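Local coordinates for uncharacterized protein (Bacteroides ovatus, PDB 4IRT), which is of unknown function but, as a BNR repeat-like protein of the beta-propeller class, is a putative neuraminidase, at residues Val185-Thr190 with Leu373-Arg378; Ser257-Ala260 with Pro264-Ala267. All coordinates share one frame; numbering follows the deposited sequence.

In the fold
After two earlier four-stranded sheets, the chain forms strand 178-185, an outer strand of the next, and the turn 185-190 leads into strand 191-198. Much further on, after the hairpin of contact 2 and the sheet that starts with strand 318-322, helix 371-377 comes back to that turn. Contact 1 therefore closes a long loop of 182 residues, whereas contact 2 closes a tight one of three, nested wholly inside it. The centres of the two contacts lie about 11 Å apart, on the same side of the chain's centre; the contacts themselves touch: D186 CB packs on A258 CB at 3.7 Å, and A260 lies against E187, tying the hairpin to the turn that the helix grips.

Contact 1 of 2, residues Val185-Thr190 with Leu373-Arg378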
ATOM      1  N   VAL A 185       3.601   7.390  -6.528  1.00 10.94           N
ATOM      2  CA  VAL A 185       3.785   8.400  -7.568  1.00 11.90           C
ATOM      3  C   VAL A 185       3.963   9.719  -6.855  1.00 12.03           C
ATOM      4  O   VAL A 185       3.074  10.141  -6.095  1.00 12.16           O
ATOM      5  CB  VAL A 185       2.592   8.444  -8.531  1.00 12.24           C
ATOM      6  CG1 VAL A 185       2.782   9.552  -9.560  1.00 14.63           C
ATOM      7  CG2 VAL A 185       2.438   7.086  -9.204  1.00 12.49           C
ATOM      8  N   ASP A 186       5.119  10.344  -7.048  1.00 12.49           N
ATOM      9  CA  ASP A 186       5.450  11.521  -6.258  1.00 12.38           C
ATOM     10  C   ASP A 186       4.751  12.770  -6.776  1.00 13.53           C
ATOM     11  O   ASP A 186       3.968  12.724  -7.728  1.00 12.86           O
ATOM     12  CB  ASP A 186       6.966  11.702  -6.072  1.00 12.74           C
ATOM     13  CG  ASP A 186       7.704  12.080  -7.347  1.00 13.00           C
ATOM     14  OD1 ASP A 186       7.081  12.589  -8.306  1.00 15.59           O
ATOM     15  OD2 ASP A 186       8.945  11.899  -7.379  1.00 13.58           O
ATOM     16  N   GLU A 187       4.996  13.881  -6.108  1.00 14.03           N
ATOM     17  CA  GLU A 187       4.297  15.125  -6.447  1.00 15.81           C
ATOM     18  C   GLU A 187       4.738  15.729  -7.781  1.00 16.67           C
ATOM     19  O   GLU A 187       4.132  16.691  -8.256  1.00 20.96           O
ATOM     20  CB  GLU A 187       4.385  16.112  -5.279  1.00 15.26           C
ATOM     21  CG  GLU A 187       3.572  15.584  -4.119  1.00 14.74           C
ATOM     22  CD  GLU A 187       3.946  16.135  -2.749  1.00 15.96           C
ATOM     23  OE1 GLU A 187       4.465  17.255  -2.680  1.00 15.15           O
ATOM     24  OE2 GLU A 187       3.678  15.447  -1.726  1.00 17.80           O
ATOM     25  N   LYS A 188       5.798  15.173  -8.366  1.00 16.02           N
ATOM     26  CA  LYS A 188       6.261  15.571  -9.708  1.00 17.38           C
ATOM     27  C   LYS A 188       5.809  14.599 -10.802  1.00 16.78           C
ATOM     28  O   LYS A 188       6.122  14.782 -12.008  1.00 17.16           O
ATOM     29  CB  LYS A 188       7.773  15.676  -9.715  1.00 20.41           C
ATOM     30  CG  LYS A 188       8.279  16.783  -8.816  1.00 25.52           C
ATOM     31  CD  LYS A 188       9.689  17.175  -9.146  1.00 34.56           C
ATOM     32  CE  LYS A 188      10.678  16.628  -8.146  1.00 43.65           C
ATOM     33  NZ  LYS A 188      11.988  17.322  -8.332  1.00 50.37           N
ATOM     34  N   GLY A 189       5.084  13.566 -10.400  1.00 14.85           N
ATOM     35  CA  GLY A 189       4.530  12.596 -11.332  1.00 14.06           C
ATOM     36  C   GLY A 189       5.483  11.446 -11.632  1.00 13.47           C
ATOM     37  O   GLY A 189       5.203  10.635 -12.499  1.00 12.84           O
ATOM     38  N   THR A 190       6.597  11.370 -10.910  1.00 13.10           N
ATOM     39  CA  THR A 190       7.525  10.242 -11.052  1.00 12.76           C
ATOM     40  C   THR A 190       6.959   8.989 -10.361  1.00 12.16           C
ATOM     41  O   THR A 190       6.483   9.037  -9.208  1.00 10.12           O
ATOM     42  CB  THR A 190       8.907  10.604 -10.471  1.00 14.23           C
ATOM     43  OG1 THR A 190       9.422  11.740 -11.177  1.00 14.13           O
ATOM     44  CG2 THR A 190       9.901   9.450 -10.564  1.00 17.12           C
ATOM     45  N   LEU A 373      -4.593  13.261  -0.052  1.00 11.18           N
ATOM     46  CA  LEU A 373      -4.753  14.329   0.910  1.00 11.13           C
ATOM     47  C   LEU A 373      -3.418  14.756   1.495  1.00 10.94           C
ATOM     48  O   LEU A 373      -3.198  15.932   1.711  1.00 11.79           O
ATOM     49  CB  LEU A 373      -5.678  13.898   2.039  1.00 11.73           C
ATOM     50  CG  LEU A 373      -6.095  14.973   3.022  1.00 12.77           C
ATOM     51  CD1 LEU A 373      -6.889  16.090   2.343  1.00 13.32           C
ATOM     52  CD2 LEU A 373      -6.950  14.299   4.075  1.00 13.62           C
ATOM     53  N   TRP A 374      -2.512  13.819   1.727  1.00 10.47           N
ATOM     54  CA  TRP A 374      -1.188  14.197   2.180  1.00 10.44           C
ATOM     55  C   TRP A 374      -0.478  15.029   1.082  1.00 11.25           C
ATOM     56  O   TRP A 374       0.088  16.101   1.372  1.00 10.89           O
ATOM     57  CB  TRP A 374      -0.367  12.970   2.608  1.00  9.83           C
ATOM     58  CG  TRP A 374       1.025  13.390   2.944  1.00 10.30           C
ATOM     59  CD1 TRP A 374       2.130  13.274   2.150  1.00 10.63           C
ATOM     60  CD2 TRP A 374       1.435  14.114   4.098  1.00 11.45           C
ATOM     61  NE1 TRP A 374       3.209  13.839   2.763  1.00 12.55           N
ATOM     62  CE2 TRP A 374       2.821  14.351   3.970  1.00 11.28           C
ATOM     63  CE3 TRP A 374       0.784  14.531   5.265  1.00 12.17           C
ATOM     64  CZ2 TRP A 374       3.555  15.007   4.944  1.00 12.75           C
ATOM     65  CZ3 TRP A 374       1.526  15.199   6.224  1.00 14.04           C
ATOM     66  CH2 TRP A 374       2.899  15.406   6.059  1.00 13.36           C
ATOM     67  N   LYS A 375      -0.520  14.554  -0.162  1.00 11.55           N
ATOM     68  CA  LYS A 375       0.156  15.243  -1.241  1.00 13.34           C
ATOM     69  C   LYS A 375      -0.378  16.651  -1.486  1.00 13.69           C
ATOM     70  O   LYS A 375       0.397  17.573  -1.746  1.00 14.36           O
ATOM     71  CB  LYS A 375       0.044  14.457  -2.542  1.00 14.52           C
ATOM     72  CG  LYS A 375       0.775  13.123  -2.565  1.00 15.58           C
ATOM     73  CD  LYS A 375       0.530  12.505  -3.932  1.00 17.32           C
ATOM     74  CE  LYS A 375       0.963  11.072  -4.001  1.00 18.64           C
ATOM     75  NZ  LYS A 375       0.402  10.520  -5.271  1.00 22.52           N
ATOM     76  N   LYS A 376      -1.695  16.813  -1.437  1.00 13.70           N
ATOM     77  CA  LYS A 376      -2.330  18.079  -1.829  1.00 16.01           C
ATOM     78  C   LYS A 376      -2.502  19.013  -0.654  1.00 14.91           C
ATOM     79  O   LYS A 376      -2.417  20.225  -0.832  1.00 14.83           O
ATOM     80  CB  LYS A 376      -3.700  17.835  -2.465  1.00 19.97           C
ATOM     81  CG  LYS A 376      -3.705  16.920  -3.673  1.00 25.65           C
ATOM     82  CD  LYS A 376      -3.190  17.601  -4.916  1.00 38.14           C
ATOM     83  CE  LYS A 376      -3.253  16.634  -6.093  1.00 54.19           C
ATOM     84  NZ  LYS A 376      -2.951  17.299  -7.389  1.00 62.08           N
ATOM     85  N   GLN A 377      -2.755  18.476   0.538  1.00 13.11           N
ATOM     86  CA  GLN A 377      -3.097  19.309   1.690  1.00 14.24           C
ATOM     87  C   GLN A 377      -2.237  19.137   2.947  1.00 13.90           C
ATOM     88  O   GLN A 377      -2.435  19.838   3.926  1.00 14.52           O
ATOM     89  CB  GLN A 377      -4.585  19.148   2.034  1.00 15.46           C
ATOM     90  CG  GLN A 377      -5.514  19.543   0.901  1.00 16.82           C
ATOM     91  CD  GLN A 377      -6.956  19.653   1.357  1.00 18.25           C
ATOM     92  OE1 GLN A 377      -7.221  20.066   2.480  1.00 19.10           O
ATOM     93  NE2 GLN A 377      -7.889  19.285   0.487  1.00 20.59           N
ATOM     94  N   ARG A 378      -1.240  18.254   2.892  1.00 14.05           N
ATOM     95  CA  ARG A 378      -0.415  17.898   4.041  1.00 13.39           C
ATOM     96  C   ARG A 378      -1.210  17.568   5.295  1.00 14.21           C
ATOM     97  O   ARG A 378      -0.846  17.967   6.395  1.00 13.77           O
ATOM     98  CB  ARG A 378       0.640  18.996   4.323  1.00 14.30           C
ATOM     99  CG  ARG A 378       1.623  19.140   3.180  1.00 14.75           C
ATOM    100  CD  ARG A 378       2.630  18.012   3.222  1.00 14.61           C
ATOM    101  NE  ARG A 378       3.675  18.239   2.234  1.00 13.64           N
ATOM    102  CZ  ARG A 378       3.682  17.754   1.008  1.00 15.48           C
ATOM    103  NH1 ARG A 378       2.721  16.946   0.579  1.00 13.44           N
ATOM    104  NH2 ARG A 378       4.687  18.071   0.205  1.00 15.32           N
TER
HETATM  105  O   HOH W   1       0.892  12.162  -7.474  1.00 24.54           O
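The type I turn D186-G189 lies against the last turn of helix 371-377, with E187 and K375 the closest pair at 6.7 Å between CA atoms. E187 reaches over as an extended chain, beside the CB and CG of K375, and presents its carboxylate to R378. The arginine grips it end-on in a salt bridge, one nitrogen to each oxygen: R378 NH2 bonds to E187 OE1 at 3.0 Å, nearly straight and on the syn lone pair, while R378 NH1 meets E187 OE2 at 2.9 Å from a tilted direction, the two planes being 38° apart. A bend at chi2 (-77°) folds the R378 chain back so that CD lies over one face of the W374 ring and NH1 also donates to W374 O, which helps fix the guanidinium. Long, flexible lysine suits the other bridge: K375 stretches out until K375 NZ donates to V185 O at 2.8 Å, in the carbonyl plane. A water accepts from the same NZ and donates to D186 O. D186 OD1 accepts from K188 N, an Asx turn, and, from the opposite face of its carboxylate, from T190 N just past the turn. K375 also bridges to E372, R378 NE pairs with E322, and W374 packs on strand 318-322, so the helix end, with R378 just after it, joins the turn after strand 178-185 to strands 124-131 (through P131, against K375) and 318-322, which belong to three different sheets.

Contact 2 of 2, residues Ser257-Ala260 with Pro264-Ala267; sequences SADA and PYIA
S257 and Y265 form an antiparallel hydrogen-bonded pair: S257 N donates to Y265 O at 2.8 Å, almost straight, and Y265 N returns a bond to S257 O at 2.9 Å. The next pair, A258 with P264, is non-hydrogen-bonded, a place where proline's missing N-H costs nothing on this side; P264 CA instead offers a CA-H...O contact to S257 O, at 3.5 Å. The small methyl of A258 and the proline ring share one face of the sheet, and both touch H192 of strand 191-198.

Y265 points to the other face. Its CG stands beside the backbone N (chi1 -67°), which carries the ring back along the neighbouring strand, edge first: Y265 CD1 comes to 4.2 Å from A258 CA, and Y265 CE1 lies 4.0 Å from D259 CG. D259, its CG held between backbone N and carbonyl carbon (chi1 62°), raises the carboxylate beside that edge, the two planes 69° apart. D259 OD2 lies in the ring plane, at the edge, 3.3 Å from Y265 OH, a weak contact. The firmer tie of D259 is at OD1, which accepts from the backbone N of N263, a bond spanning the connection that a short acidic side chain can readily make. The tyrosine ring also lies nearly parallel to that of W284, and it touches I319 and V321 of strand 318-322. The whole is a beta hairpin forming the first two strands of a four-stranded antiparallel sheet, the up-and-down blade characteristic of a beta-propeller.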
ATOM      1  N   SER A 257       7.177   5.941  -0.047  1.00 10.41           N
ATOM      2  CA  SER A 257       6.755   7.298  -0.309  1.00 10.72           C
ATOM      3  C   SER A 257       7.922   8.069  -0.938  1.00 11.13           C
ATOM      4  O   SER A 257       8.970   7.506  -1.250  1.00 10.86           O
ATOM      5  CB  SER A 257       6.286   7.976   0.981  1.00 10.52           C
ATOM      6  OG  SER A 257       5.412   9.074   0.737  1.00 11.05           O
ATOM      7  N   ALA A 258       7.700   9.360  -1.124  1.00 10.66           N
ATOM      8  CA  ALA A 258       8.701  10.259  -1.622  1.00 11.90           C
ATOM      9  C   ALA A 258       8.425  11.655  -1.076  1.00 13.59           C
ATOM     10  O   ALA A 258       7.289  11.996  -0.723  1.00 13.39           O
ATOM     11  CB  ALA A 258       8.675  10.286  -3.131  1.00 12.58           C
ATOM     12  N   ASP A 259       9.480  12.466  -0.982  1.00 14.25           N
ATOM     13  CA  ASP A 259       9.284  13.853  -0.649  1.00 14.33           C
ATOM     14  C   ASP A 259       8.963  14.648  -1.922  1.00 15.20           C
ATOM     15  O   ASP A 259       8.942  14.114  -3.044  1.00 14.80           O
ATOM     16  CB  ASP A 259      10.490  14.416   0.149  1.00 14.70           C
ATOM     17  CG  ASP A 259      11.801  14.368  -0.629  1.00 15.93           C
ATOM     18  OD1 ASP A 259      11.754  14.365  -1.885  1.00 14.84           O
ATOM     19  OD2 ASP A 259      12.876  14.342   0.033  1.00 18.43           O
ATOM     20  N   ALA A 260       8.687  15.939  -1.732  1.00 17.45           N
ATOM     21  CA  ALA A 260       8.317  16.834  -2.832  1.00 18.64           C
ATOM     22  C   ALA A 260       9.407  16.910  -3.907  1.00 19.15           C
ATOM     23  O   ALA A 260       9.099  17.068  -5.093  1.00 19.83           O
ATOM     24  CB  ALA A 260       8.037  18.233  -2.296  1.00 18.84           C
ATOM     25  N   PRO A 264      13.152   9.002  -2.673  1.00 12.76           N
ATOM     26  CA  PRO A 264      12.316   7.869  -2.232  1.00 12.23           C
ATOM     27  C   PRO A 264      12.613   7.450  -0.812  1.00 12.40           C
ATOM     28  O   PRO A 264      13.777   7.479  -0.393  1.00 12.30           O
ATOM     29  CB  PRO A 264      12.717   6.726  -3.171  1.00 11.16           C
ATOM     30  CG  PRO A 264      14.185   7.044  -3.485  1.00 12.01           C
ATOM     31  CD  PRO A 264      14.211   8.559  -3.597  1.00 12.82           C
ATOM     32  N   TYR A 265      11.564   7.007  -0.124  1.00 11.95           N
ATOM     33  CA  TYR A 265      11.615   6.520   1.241  1.00 11.04           C
ATOM     34  C   TYR A 265      10.861   5.197   1.305  1.00 10.66           C
ATOM     35  O   TYR A 265       9.760   5.107   0.781  1.00 10.33           O
ATOM     36  CB  TYR A 265      10.932   7.482   2.195  1.00 12.65           C
ATOM     37  CG  TYR A 265      11.636   8.794   2.348  1.00 13.07           C
ATOM     38  CD1 TYR A 265      11.554   9.739   1.350  1.00 15.38           C
ATOM     39  CD2 TYR A 265      12.374   9.083   3.476  1.00 14.55           C
ATOM     40  CE1 TYR A 265      12.195  10.963   1.474  1.00 18.11           C
ATOM     41  CE2 TYR A 265      13.031  10.299   3.610  1.00 17.28           C
ATOM     42  CZ  TYR A 265      12.940  11.233   2.601  1.00 19.90           C
ATOM     43  OH  TYR A 265      13.567  12.460   2.696  1.00 28.36           O
ATOM     44  N   ILE A 266      11.460   4.176   1.926  1.00 10.16           N
ATOM     45  CA  ILE A 266      10.849   2.828   1.986  1.00  9.81           C
ATOM     46  C   ILE A 266      10.739   2.392   3.445  1.00  9.99           C
ATOM     47  O   ILE A 266      11.715   2.457   4.155  1.00 10.10           O
ATOM     48  CB  ILE A 266      11.702   1.805   1.225  1.00 10.13           C
ATOM     49  CG1 ILE A 266      11.881   2.243  -0.229  1.00 10.50           C
ATOM     50  CG2 ILE A 266      11.082   0.408   1.349  1.00 10.45           C
ATOM     51  CD1 ILE A 266      13.089   1.673  -0.978  1.00 11.05           C
ATOM     52  N   ALA A 267       9.554   1.964   3.871  1.00  9.27           N
ATOM     53  CA  ALA A 267       9.306   1.561   5.262  1.00  9.55           C
ATOM     54  C   ALA A 267       9.083   0.060   5.352  1.00  9.19           C
ATOM     55  O   ALA A 267       8.289  -0.520   4.602  1.00 10.04           O
ATOM     56  CB  ALA A 267       8.110   2.302   5.825  1.00  9.57           C
TER